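PDB 4P0D: trypsin-resistant surface T6 protein from Streptococcus pyogenes serotype M6, which probably forms the polymerised shaft of the pilus on the bacterial surface, as the backbone pilin of this serotype. Local coordinates for residues E200-K214 with L252-N266. The protein carries 1 engineered substitution. Numbering follows the deposited sequence.
Sequences EGLTFNFNSLTVEWK and LESISPNISYKAVVN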
loop_
_atom_site.group_PDB
_atom_site.type_symbol
_atom_site.label_atom_id
_atom_site.label_comp_id
_atom_site.label_asym_id
_atom_site.label_seq_id
_atom_site.Cartn_x
_atom_site.Cartn_y
_atom_site.Cartn_z
ATOM N N GLU A 200 6.503 -7.448 -9.526
ATOM C CA GLU A 200 6.282 -8.120 -10.806
ATOM C C GLU A 200 5.959 -9.601 -10.690
ATOM O O GLU A 200 5.371 -10.146 -11.599
ATOM C CB GLU A 200 7.429 -7.871 -11.812
ATOM C CG GLU A 200 8.768 -8.483 -11.447
ATOM C CD GLU A 200 9.732 -8.560 -12.629
ATOM O OE1 GLU A 200 10.849 -9.063 -12.420
ATOM O OE2 GLU A 200 9.381 -8.148 -13.767
ATOM N N GLY A 201 6.314 -10.232 -9.573
ATOM C CA GLY A 201 6.037 -11.652 -9.352
ATOM C C GLY A 201 4.603 -11.974 -8.940
ATOM O O GLY A 201 4.277 -13.130 -8.649
ATOM N N LEU A 202 3.762 -10.942 -8.878
ATOM C CA LEU A 202 2.344 -11.082 -8.585
ATOM C C LEU A 202 1.587 -10.462 -9.739
ATOM O O LEU A 202 1.968 -9.399 -10.200
ATOM C CB LEU A 202 2.023 -10.335 -7.293
ATOM C CG LEU A 202 2.821 -10.815 -6.073
ATOM C CD1 LEU A 202 2.956 -9.745 -5.000
ATOM C CD2 LEU A 202 2.171 -12.076 -5.508
ATOM N N THR A 203 0.547 -11.119 -10.234
ATOM C CA THR A 203 -0.230 -10.589 -11.328
ATOM C C THR A 203 -1.558 -10.100 -10.744
ATOM O O THR A 203 -2.389 -10.894 -10.302
ATOM C CB THR A 203 -0.432 -11.634 -12.440
ATOM O OG1 THR A 203 0.843 -12.127 -12.882
ATOM C CG2 THR A 203 -1.195 -11.036 -13.636
ATOM N N PHE A 204 -1.722 -8.782 -10.711
ATOM C CA PHE A 204 -2.916 -8.125 -10.172
ATOM C C PHE A 204 -4.128 -8.424 -11.020
ATOM O O PHE A 204 -4.023 -8.402 -12.239
ATOM C CB PHE A 204 -2.694 -6.612 -10.166
ATOM C CG PHE A 204 -3.901 -5.821 -9.752
ATOM C CD1 PHE A 204 -4.370 -5.874 -8.449
ATOM C CD2 PHE A 204 -4.564 -5.011 -10.668
ATOM C CE1 PHE A 204 -5.492 -5.153 -8.065
ATOM C CE2 PHE A 204 -5.668 -4.274 -10.281
ATOM C CZ PHE A 204 -6.135 -4.340 -8.988
ATOM N N ASN A 205 -5.260 -8.709 -10.376
ATOM C CA ASN A 205 -6.522 -8.950 -11.071
ATOM C C ASN A 205 -7.485 -7.802 -10.819
ATOM O O ASN A 205 -8.158 -7.760 -9.784
ATOM C CB ASN A 205 -7.171 -10.271 -10.618
ATOM C CG ASN A 205 -8.399 -10.648 -11.463
ATOM O OD1 ASN A 205 -9.022 -9.812 -12.118
ATOM N ND2 ASN A 205 -8.734 -11.919 -11.455
ATOM N N PHE A 206 -7.569 -6.883 -11.776
ATOM C CA PHE A 206 -8.434 -5.711 -11.617
ATOM C C PHE A 206 -9.900 -6.095 -11.451
ATOM O O PHE A 206 -10.611 -5.499 -10.660
ATOM C CB PHE A 206 -8.263 -4.765 -12.798
ATOM C CG PHE A 206 -9.085 -3.520 -12.694
ATOM C CD1 PHE A 206 -8.805 -2.571 -11.722
ATOM C CD2 PHE A 206 -10.152 -3.299 -13.555
ATOM C CE1 PHE A 206 -9.549 -1.407 -11.624
ATOM C CE2 PHE A 206 -10.918 -2.141 -13.453
ATOM C CZ PHE A 206 -10.612 -1.193 -12.485
ATOM N N ASN A 207 -10.331 -7.108 -12.197
ATOM C CA ASN A 207 -11.680 -7.633 -12.103
ATOM C C ASN A 207 -12.046 -8.160 -10.716
ATOM O O ASN A 207 -13.227 -8.254 -10.405
ATOM C CB ASN A 207 -11.906 -8.733 -13.170
ATOM N N SER A 208 -11.046 -8.507 -9.890
ATOM C CA SER A 208 -11.293 -8.946 -8.517
ATOM C C SER A 208 -11.547 -7.788 -7.551
ATOM O O SER A 208 -11.890 -8.027 -6.428
ATOM C CB SER A 208 -10.116 -9.759 -7.979
ATOM O OG SER A 208 -8.990 -8.926 -7.736
ATOM N N LEU A 209 -11.349 -6.550 -7.985
ATOM C CA LEU A 209 -11.438 -5.390 -7.087
ATOM C C LEU A 209 -12.851 -5.222 -6.563
ATOM O O LEU A 209 -13.811 -5.160 -7.333
ATOM C CB LEU A 209 -10.984 -4.106 -7.808
ATOM C CG LEU A 209 -10.923 -2.788 -7.026
ATOM C CD1 LEU A 209 -9.849 -2.839 -5.942
ATOM C CD2 LEU A 209 -10.656 -1.614 -7.977
ATOM N N THR A 210 -12.985 -5.169 -5.248
ATOM C CA THR A 210 -14.275 -4.944 -4.645
ATOM C C THR A 210 -14.181 -3.822 -3.643
ATOM O O THR A 210 -13.119 -3.518 -3.104
ATOM C CB THR A 210 -14.816 -6.215 -3.956
ATOM O OG1 THR A 210 -14.100 -6.432 -2.737
ATOM C CG2 THR A 210 -14.657 -7.422 -4.841
ATOM N N VAL A 211 -15.308 -3.186 -3.399
ATOM C CA VAL A 211 -15.379 -2.085 -2.468
ATOM C C VAL A 211 -16.645 -2.310 -1.646
ATOM O O VAL A 211 -17.715 -2.525 -2.216
ATOM C CB VAL A 211 -15.451 -0.730 -3.223
ATOM C CG1 VAL A 211 -15.752 0.400 -2.277
ATOM C CG2 VAL A 211 -14.172 -0.444 -3.989
ATOM N N GLU A 212 -16.518 -2.319 -0.320
ATOM C CA GLU A 212 -17.663 -2.336 0.584
ATOM C C GLU A 212 -17.707 -0.975 1.263
ATOM O O GLU A 212 -16.675 -0.403 1.595
ATOM C CB GLU A 212 -17.554 -3.471 1.623
ATOM C CG GLU A 212 -18.548 -3.423 2.796
ATOM C CD GLU A 212 -17.970 -2.809 4.076
ATOM O OE1 GLU A 212 -16.947 -3.359 4.558
ATOM O OE2 GLU A 212 -18.529 -1.799 4.614
ATOM N N TRP A 213 -18.908 -0.453 1.435
ATOM C CA TRP A 213 -19.120 0.836 2.096
ATOM C C TRP A 213 -20.491 0.772 2.768
ATOM O O TRP A 213 -21.473 0.348 2.157
ATOM C CB TRP A 213 -19.066 1.969 1.075
ATOM C CG TRP A 213 -19.367 3.341 1.647
ATOM C CD1 TRP A 213 -18.576 4.093 2.457
ATOM C CD2 TRP A 213 -20.544 4.098 1.422
ATOM N NE1 TRP A 213 -19.198 5.281 2.762
ATOM C CE2 TRP A 213 -20.407 5.314 2.122
ATOM C CE3 TRP A 213 -21.696 3.880 0.672
ATOM C CZ2 TRP A 213 -21.393 6.299 2.107
ATOM C CZ3 TRP A 213 -22.671 4.848 0.666
ATOM C CH2 TRP A 213 -22.512 6.046 1.373
ATOM N N LYS A 214 -20.530 1.164 4.036
ATOM C CA LYS A 214 -21.738 1.058 4.863
ATOM C C LYS A 214 -22.335 -0.351 4.879
ATOM O O LYS A 214 -23.544 -0.507 4.927
ATOM C CB LYS A 214 -22.794 2.074 4.396
ATOM C CG LYS A 214 -22.394 3.516 4.670
ATOM C CD LYS A 214 -23.600 4.425 4.862
ATOM C CE LYS A 214 -24.570 4.324 3.700
ATOM N NZ LYS A 214 -25.379 5.563 3.562
ATOM N N LEU A 252 -19.070 9.911 0.922
ATOM C CA LEU A 252 -18.712 8.875 1.901
ATOM C C LEU A 252 -19.432 9.008 3.238
ATOM O O LEU A 252 -19.481 8.043 4.015
ATOM C CB LEU A 252 -17.202 8.824 2.117
ATOM C CG LEU A 252 -16.334 8.539 0.886
ATOM C CD1 LEU A 252 -14.866 8.415 1.283
ATOM C CD2 LEU A 252 -16.793 7.290 0.143
ATOM N N GLU A 253 -20.013 10.181 3.516
ATOM C CA GLU A 253 -20.734 10.403 4.778
ATOM C C GLU A 253 -19.849 10.054 5.987
ATOM O O GLU A 253 -20.312 9.439 6.937
ATOM C CB GLU A 253 -22.043 9.581 4.825
ATOM C CG GLU A 253 -23.054 9.931 3.752
ATOM C CD GLU A 253 -24.145 8.896 3.576
ATOM O OE1 GLU A 253 -24.382 8.034 4.463
ATOM O OE2 GLU A 253 -24.786 8.949 2.517
ATOM N N SER A 254 -18.567 10.395 5.902
ATOM C CA SER A 254 -17.586 10.121 6.964
ATOM C C SER A 254 -17.448 8.638 7.365
ATOM O O SER A 254 -17.030 8.330 8.479
ATOM C CB SER A 254 -17.897 10.970 8.205
ATOM O OG SER A 254 -18.155 12.323 7.848
ATOM N N ILE A 255 -17.793 7.725 6.459
ATOM C CA ILE A 255 -17.627 6.288 6.699
ATOM C C ILE A 255 -16.625 5.775 5.663
ATOM O O ILE A 255 -16.794 6.018 4.471
ATOM C CB ILE A 255 -18.991 5.561 6.590
ATOM C CG1 ILE A 255 -19.860 5.916 7.797
ATOM C CG2 ILE A 255 -18.833 4.041 6.504
ATOM C CD1 ILE A 255 -21.349 5.692 7.571
ATOM N N SER A 256 -15.571 5.096 6.104
ATOM C CA SER A 256 -14.520 4.644 5.177
ATOM C C SER A 256 -14.939 3.391 4.435
ATOM O O SER A 256 -15.408 2.459 5.056
ATOM C CB SER A 256 -13.224 4.282 5.909
ATOM O OG SER A 256 -12.716 5.393 6.593
ATOM N N PRO A 257 -14.710 3.354 3.123
ATOM C CA PRO A 257 -14.924 2.131 2.365
ATOM C C PRO A 257 -13.827 1.115 2.679
ATOM O O PRO A 257 -12.767 1.499 3.163
ATOM C CB PRO A 257 -14.816 2.599 0.921
ATOM C CG PRO A 257 -13.860 3.735 0.988
ATOM C CD PRO A 257 -14.139 4.424 2.290
ATOM N N ASN A 258 -14.113 -0.165 2.452
ATOM C CA ASN A 258 -13.153 -1.242 2.633
ATOM C C ASN A 258 -12.906 -1.856 1.249
ATOM O O ASN A 258 -13.854 -2.160 0.520
ATOM C CB ASN A 258 -13.718 -2.265 3.629
ATOM C CG ASN A 258 -13.873 -1.676 5.036
ATOM O OD1 ASN A 258 -12.985 -0.968 5.535
ATOM N ND2 ASN A 258 -15.012 -1.930 5.662
ATOM N N ILE A 259 -11.630 -1.963 0.862
ATOM C CA ILE A 259 -11.256 -2.350 -0.484
ATOM C C ILE A 259 -10.615 -3.739 -0.432
ATOM O O ILE A 259 -9.765 -3.988 0.418
ATOM C CB ILE A 259 -10.257 -1.323 -1.089
ATOM C CG1 ILE A 259 -10.848 0.095 -1.064
ATOM C CG2 ILE A 259 -9.838 -1.693 -2.513
ATOM C CD1 ILE A 259 -9.946 1.123 -1.709
ATOM N N SER A 260 -11.002 -4.620 -1.346
ATOM C CA SER A 260 -10.370 -5.920 -1.476
ATOM C C SER A 260 -9.961 -6.190 -2.915
ATOM O O SER A 260 -10.549 -5.651 -3.856
ATOM C CB SER A 260 -11.307 -7.011 -0.953
ATOM O OG SER A 260 -11.449 -6.796 0.425
ATOM N N TYR A 261 -8.923 -6.999 -3.079
ATOM C CA TYR A 261 -8.471 -7.405 -4.405
ATOM C C TYR A 261 -7.532 -8.598 -4.322
ATOM O O TYR A 261 -7.042 -8.945 -3.253
ATOM C CB TYR A 261 -7.810 -6.250 -5.150
ATOM C CG TYR A 261 -6.846 -5.435 -4.325
ATOM C CD1 TYR A 261 -7.294 -4.414 -3.488
ATOM C CD2 TYR A 261 -5.474 -5.676 -4.389
ATOM C CE1 TYR A 261 -6.401 -3.657 -2.733
ATOM C CE2 TYR A 261 -4.581 -4.932 -3.640
ATOM C CZ TYR A 261 -5.038 -3.924 -2.829
ATOM O OH TYR A 261 -4.119 -3.187 -2.106
ATOM N N LYS A 262 -7.301 -9.231 -5.458
ATOM C CA LYS A 262 -6.506 -10.439 -5.495
ATOM C C LYS A 262 -5.378 -10.324 -6.470
ATOM O O LYS A 262 -5.473 -9.580 -7.436
ATOM C CB LYS A 262 -7.381 -11.595 -5.927
ATOM C CG LYS A 262 -8.404 -12.013 -4.895
ATOM C CD LYS A 262 -9.233 -13.110 -5.529
ATOM C CE LYS A 262 -10.264 -13.694 -4.603
ATOM N NZ LYS A 262 -10.970 -14.745 -5.411
ATOM N N ALA A 263 -4.329 -11.103 -6.242
ATOM C CA ALA A 263 -3.297 -11.302 -7.215
ATOM C C ALA A 263 -2.816 -12.747 -7.177
ATOM O O ALA A 263 -2.986 -13.435 -6.174
ATOM C CB ALA A 263 -2.156 -10.334 -6.995
ATOM N N VAL A 264 -2.239 -13.224 -8.276
ATOM C CA VAL A 264 -1.756 -14.608 -8.342
ATOM C C VAL A 264 -0.246 -14.669 -8.593
ATOM O O VAL A 264 0.283 -13.990 -9.485
ATOM C CB VAL A 264 -2.476 -15.408 -9.442
ATOM C CG1 VAL A 264 -2.144 -14.837 -10.806
ATOM C CG2 VAL A 264 -2.095 -16.880 -9.365
ATOM N N VAL A 265 0.424 -15.526 -7.828
ATOM C CA VAL A 265 1.882 -15.607 -7.813
ATOM C C VAL A 265 2.286 -16.214 -9.149
ATOM O O VAL A 265 1.774 -17.267 -9.533
ATOM C CB VAL A 265 2.385 -16.480 -6.631
ATOM C CG1 VAL A 265 3.913 -16.572 -6.598
ATOM C CG2 VAL A 265 1.880 -15.941 -5.312
ATOM N N ASN A 266 3.143 -15.511 -9.890
ATOM C CA ASN A 266 3.602 -15.963 -11.223
ATOM C C ASN A 266 5.061 -16.439 -11.185
ATOM O O ASN A 266 5.687 -16.455 -10.138
ATOM C CB ASN A 266 3.402 -14.856 -12.274
ATOM C CG ASN A 266 4.259 -13.610 -12.017
ATOM O OD1 ASN A 266 5.484 -13.691 -11.864
ATOM N ND2 ASN A 266 3.617 -12.456 -11.975
HETATM O O HOH W 1 -14.086 -5.039 -0.214
HETATM O O HOH W 2 -17.828 0.903 5.344
#
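Strand 258-265 pairs antiparallel with both arms of 202-213, through Thr203-Val264 at one end and Thr210-Ser260 and Glu212-Asn258 at the other. Between them the chain leaves the strand path in two overlapping type I turns, 205-208 and 206-209; across this interruption Lys262 N donates to Ser208 OG (2.9 Å), a side chain standing in for a strand carbonyl.

Other polar side chains bond across the two ends of the pairing. The Asn266 amide, with CG wedged between backbone N and carbonyl carbon (chi1 65°), sends ND2 to both Glu200 O and Thr203 OG1, each 2.9 Å away and near the amide plane, while its OD1 accepts from Lys268 N. Trp213 NE1 donates in its ring plane to Leu252 O (3.0 Å) of the type I' turn 252-255, and Ile255 N reaches the same oxygen from the other face of the carbonyl plane; Lys214 NZ bridges to Glu253 OE1 (2.8 Å) and also to Glu229.

Apolar contacts line the inner face: Leu209 CD1 touches Ile259 CG2 (3.6 Å), and Phe204 CE1 abuts Tyr261 CD2 (3.7 Å).

Within this Cna-B-like domain, strand 258-265 lies between 202-213 and 171-179, and Val211 and Ile259 pack on Leu245 of strand 242-247.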